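Local coordinates for protein filamentous hemagglutinin (Bordetella pertussis, PDB 1RWR) that probably mediates bacterial adhesion to host cells, this N-terminal secretion domain directing its export through the two-partner secretion pathway, at residues A[1-6]-A[34-39]. Residues are numbered along the deposited sequence; the frame is centred on the assembly and turned at random.
Sequences QGLVPQ and NKFQQF
V4 and Q38 form an antiparallel hydrogen-bonded pair, V4 N reaching Q38 O at 2.9 Å and V4 O accepting Q37 N at 2.8 Å; with Q37 and Q38 both opposite V4, this is a classic beta bulge. Beyond it, Q6 N donates to K35 O at 2.9 Å, and a water joins Q6 O to K35 N. The isopropyl group of V4 runs alongside Q37 and crosses Q38 at a slant. With CG1 anti to the backbone N (chi1 -179°), that methyl rests beside Q37 OE1 at 3.7 Å, while CG2 meets Q38 NE2. A weak bond from Q38 NE2 to Q37 OE1 links the two amides. Q1 N lies only 2.4 Å from Q38 OE1, closer than a normal hydrogen bond, so the detail of this contact is doubtful. Q6 extends across K35 and Q37, its NE2 3.6 Å from K35 CB and its amide plane turned 49° from that of Q37; T81 and D82 bind NE2 of Q6 and Q37, respectively. On the inner side, L3 runs alongside F39, CD2 touching CD1 of the ring at 3.4 Å, and P5 CB packs on F36 CE1 at 4.0 Å. F39 CD1 stands over the centre of the F36 ring. The N-terminal segment thus pairs with strand 31-36 and the corner after it, at the N-terminal end of the right-handed beta-helix, with L3 and P5 also touching V11 of strand 10-12 and F36 and F39 packing on strand 75-80.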
ATOM      1  N   GLN A   1     -13.907  -5.322  14.871  1.00 26.99           N
ATOM      2  CA  GLN A   1     -12.446  -5.486  15.100  1.00 26.13           C
ATOM      3  C   GLN A   1     -11.912  -6.648  14.274  1.00 24.44           C
ATOM      4  O   GLN A   1     -10.706  -6.951  14.283  1.00 23.12           O
ATOM      5  CB  GLN A   1     -12.247  -5.754  16.584  1.00 27.89           C
ATOM      6  CG  GLN A   1     -13.555  -5.537  17.347  1.00 31.24           C
ATOM      7  CD  GLN A   1     -13.537  -6.089  18.752  1.00 36.04           C
ATOM      8  OE1 GLN A   1     -14.451  -5.805  19.559  1.00 40.01           O
ATOM      9  NE2 GLN A   1     -12.505  -6.894  19.061  1.00 38.72           N
ATOM     10  N   GLY A   2     -12.820  -7.277  13.540  1.00 22.65           N
ATOM     11  CA  GLY A   2     -12.526  -8.489  12.825  1.00 21.10           C
ATOM     12  C   GLY A   2     -12.838  -8.342  11.354  1.00 19.28           C
ATOM     13  O   GLY A   2     -12.524  -7.324  10.757  1.00 17.96           O
ATOM     14  N   LEU A   3     -13.407  -9.397  10.780  1.00 18.53           N
ATOM     15  CA  LEU A   3     -13.729  -9.452   9.350  1.00 17.33           C
ATOM     16  C   LEU A   3     -15.214  -9.697   9.194  1.00 16.66           C
ATOM     17  O   LEU A   3     -15.712 -10.776   9.563  1.00 16.24           O
ATOM     18  CB  LEU A   3     -12.955 -10.611   8.680  1.00 17.57           C
ATOM     19  CG  LEU A   3     -11.469 -10.499   8.469  1.00 18.90           C
ATOM     20  CD1 LEU A   3     -10.815 -11.865   8.181  1.00 20.98           C
ATOM     21  CD2 LEU A   3     -11.179  -9.542   7.339  1.00 18.84           C
ATOM     22  N   VAL A   4     -15.919  -8.719   8.645  1.00 16.32           N
ATOM     23  CA  VAL A   4     -17.350  -8.813   8.438  1.00 16.01           C
ATOM     24  C   VAL A   4     -17.629  -8.495   6.987  1.00 15.25           C
ATOM     25  O   VAL A   4     -17.653  -7.330   6.613  1.00 14.40           O
ATOM     26  CB  VAL A   4     -18.130  -7.845   9.393  1.00 16.19           C
ATOM     27  CG1 VAL A   4     -19.625  -7.954   9.185  1.00 17.81           C
ATOM     28  CG2 VAL A   4     -17.807  -8.164  10.801  1.00 17.97           C
ATOM     29  N   PRO A   5     -17.828  -9.524   6.166  1.00 14.74           N
ATOM     30  CA  PRO A   5     -18.054  -9.299   4.739  1.00 15.21           C
ATOM     31  C   PRO A   5     -19.464  -8.844   4.424  1.00 15.63           C
ATOM     32  O   PRO A   5     -20.403  -8.952   5.274  1.00 17.15           O
ATOM     33  CB  PRO A   5     -17.826 -10.679   4.130  1.00 15.95           C
ATOM     34  CG  PRO A   5     -18.286 -11.635   5.207  1.00 14.52           C
ATOM     35  CD  PRO A   5     -17.893 -10.964   6.515  1.00 14.83           C
ATOM     36  N   GLN A   6     -19.598  -8.375   3.192  1.00 15.80           N
ATOM     37  CA  GLN A   6     -20.879  -8.015   2.591  1.00 16.69           C
ATOM     38  C   GLN A   6     -21.018  -8.677   1.224  1.00 17.09           C
ATOM     39  O   GLN A   6     -20.030  -9.113   0.636  1.00 17.39           O
ATOM     40  CB  GLN A   6     -20.973  -6.501   2.450  1.00 16.67           C
ATOM     41  CG  GLN A   6     -21.054  -5.809   3.831  1.00 18.38           C
ATOM     42  CD  GLN A   6     -20.931  -4.308   3.822  1.00 22.43           C
ATOM     43  OE1 GLN A   6     -21.474  -3.636   4.721  1.00 28.51           O
ATOM     44  NE2 GLN A   6     -20.251  -3.766   2.864  1.00 20.82           N
ATOM     45  N   ASN A  34     -14.626  -6.936  -3.226  1.00 14.06           N
ATOM     46  CA  ASN A  34     -15.146  -7.456  -1.988  1.00 14.06           C
ATOM     47  C   ASN A  34     -15.416  -6.309  -1.031  1.00 14.19           C
ATOM     48  O   ASN A  34     -14.497  -5.556  -0.699  1.00 14.59           O
ATOM     49  CB  ASN A  34     -14.127  -8.383  -1.375  1.00 13.88           C
ATOM     50  CG  ASN A  34     -13.833  -9.554  -2.268  1.00 13.82           C
ATOM     51  OD1 ASN A  34     -14.612 -10.518  -2.261  1.00 13.30           O
ATOM     52  ND2 ASN A  34     -12.806  -9.428  -3.163  1.00 12.40           N
ATOM     53  N   LYS A  35     -16.669  -6.136  -0.645  1.00 14.05           N
ATOM     54  CA  LYS A  35     -17.043  -5.095   0.319  1.00 15.02           C
ATOM     55  C   LYS A  35     -17.145  -5.720   1.674  1.00 14.32           C
ATOM     56  O   LYS A  35     -17.616  -6.854   1.816  1.00 15.19           O
ATOM     57  CB  LYS A  35     -18.353  -4.407  -0.072  1.00 15.80           C
ATOM     58  CG  LYS A  35     -18.192  -3.467  -1.284  1.00 19.83           C
ATOM     59  CD  LYS A  35     -19.527  -2.961  -1.758  1.00 24.80           C
ATOM     60  CE  LYS A  35     -19.386  -2.074  -2.970  1.00 28.12           C
ATOM     61  NZ  LYS A  35     -19.071  -0.652  -2.566  1.00 30.59           N
ATOM     62  N   PHE A  36     -16.695  -4.979   2.674  1.00 14.75           N
ATOM     63  CA  PHE A  36     -16.706  -5.383   4.065  1.00 14.54           C
ATOM     64  C   PHE A  36     -17.232  -4.265   4.931  1.00 15.01           C
ATOM     65  O   PHE A  36     -16.879  -3.099   4.739  1.00 13.93           O
ATOM     66  CB  PHE A  36     -15.281  -5.637   4.546  1.00 15.29           C
ATOM     67  CG  PHE A  36     -14.634  -6.844   3.957  1.00 13.94           C
ATOM     68  CD1 PHE A  36     -14.679  -8.051   4.619  1.00 13.78           C
ATOM     69  CD2 PHE A  36     -13.984  -6.773   2.720  1.00 14.40           C
ATOM     70  CE1 PHE A  36     -14.075  -9.193   4.080  1.00 15.37           C
ATOM     71  CE2 PHE A  36     -13.374  -7.911   2.206  1.00 14.05           C
ATOM     72  CZ  PHE A  36     -13.426  -9.108   2.884  1.00 15.01           C
ATOM     73  N   GLN A  37     -18.056  -4.629   5.904  1.00 15.71           N
ATOM     74  CA  GLN A  37     -18.424  -3.705   6.975  1.00 17.17           C
ATOM     75  C   GLN A  37     -17.205  -3.393   7.861  1.00 16.17           C
ATOM     76  O   GLN A  37     -17.011  -2.226   8.257  1.00 16.54           O
ATOM     77  CB  GLN A  37     -19.532  -4.330   7.816  1.00 18.04           C
ATOM     78  CG  GLN A  37     -20.261  -3.363   8.697  1.00 24.23           C
ATOM     79  CD  GLN A  37     -19.870  -3.491  10.143  1.00 31.78           C
ATOM     80  OE1 GLN A  37     -19.798  -4.608  10.690  1.00 36.30           O
ATOM     81  NE2 GLN A  37     -19.610  -2.350  10.786  1.00 35.66           N
ATOM     82  N   GLN A  38     -16.419  -4.437   8.153  1.00 15.23           N
ATOM     83  CA  GLN A  38     -15.188  -4.378   8.920  1.00 15.90           C
ATOM     84  C   GLN A  38     -14.125  -5.263   8.257  1.00 14.62           C
ATOM     85  O   GLN A  38     -14.417  -6.410   7.867  1.00 13.48           O
ATOM     86  CB  GLN A  38     -15.420  -4.892  10.353  1.00 17.68           C
ATOM     87  CG  GLN A  38     -16.254  -3.947  11.192  1.00 21.63           C
ATOM     88  CD  GLN A  38     -16.334  -4.378  12.612  1.00 28.27           C
ATOM     89  OE1 GLN A  38     -15.373  -4.183  13.387  1.00 33.04           O
ATOM     90  NE2 GLN A  38     -17.452  -4.991  12.978  1.00 31.10           N
ATOM     91  N   PHE A  39     -12.922  -4.715   8.090  1.00 13.12           N
ATOM     92  CA  PHE A  39     -11.771  -5.490   7.574  1.00 12.55           C
ATOM     93  C   PHE A  39     -10.533  -5.262   8.409  1.00 12.63           C
ATOM     94  O   PHE A  39     -10.016  -4.128   8.496  1.00 14.33           O
ATOM     95  CB  PHE A  39     -11.479  -5.142   6.115  1.00 12.04           C
ATOM     96  CG  PHE A  39     -10.484  -6.053   5.490  1.00 13.06           C
ATOM     97  CD1 PHE A  39     -10.904  -7.233   4.901  1.00 13.04           C
ATOM     98  CD2 PHE A  39      -9.118  -5.752   5.520  1.00 14.21           C
ATOM     99  CE1 PHE A  39      -9.982  -8.121   4.347  1.00 13.34           C
ATOM    100  CE2 PHE A  39      -8.189  -6.661   5.006  1.00 14.50           C
ATOM    101  CZ  PHE A  39      -8.629  -7.834   4.425  1.00 14.30           C
TER
HETATM  102  O   HOH W   1     -18.616  -8.110  -1.321  1.00 17.91           O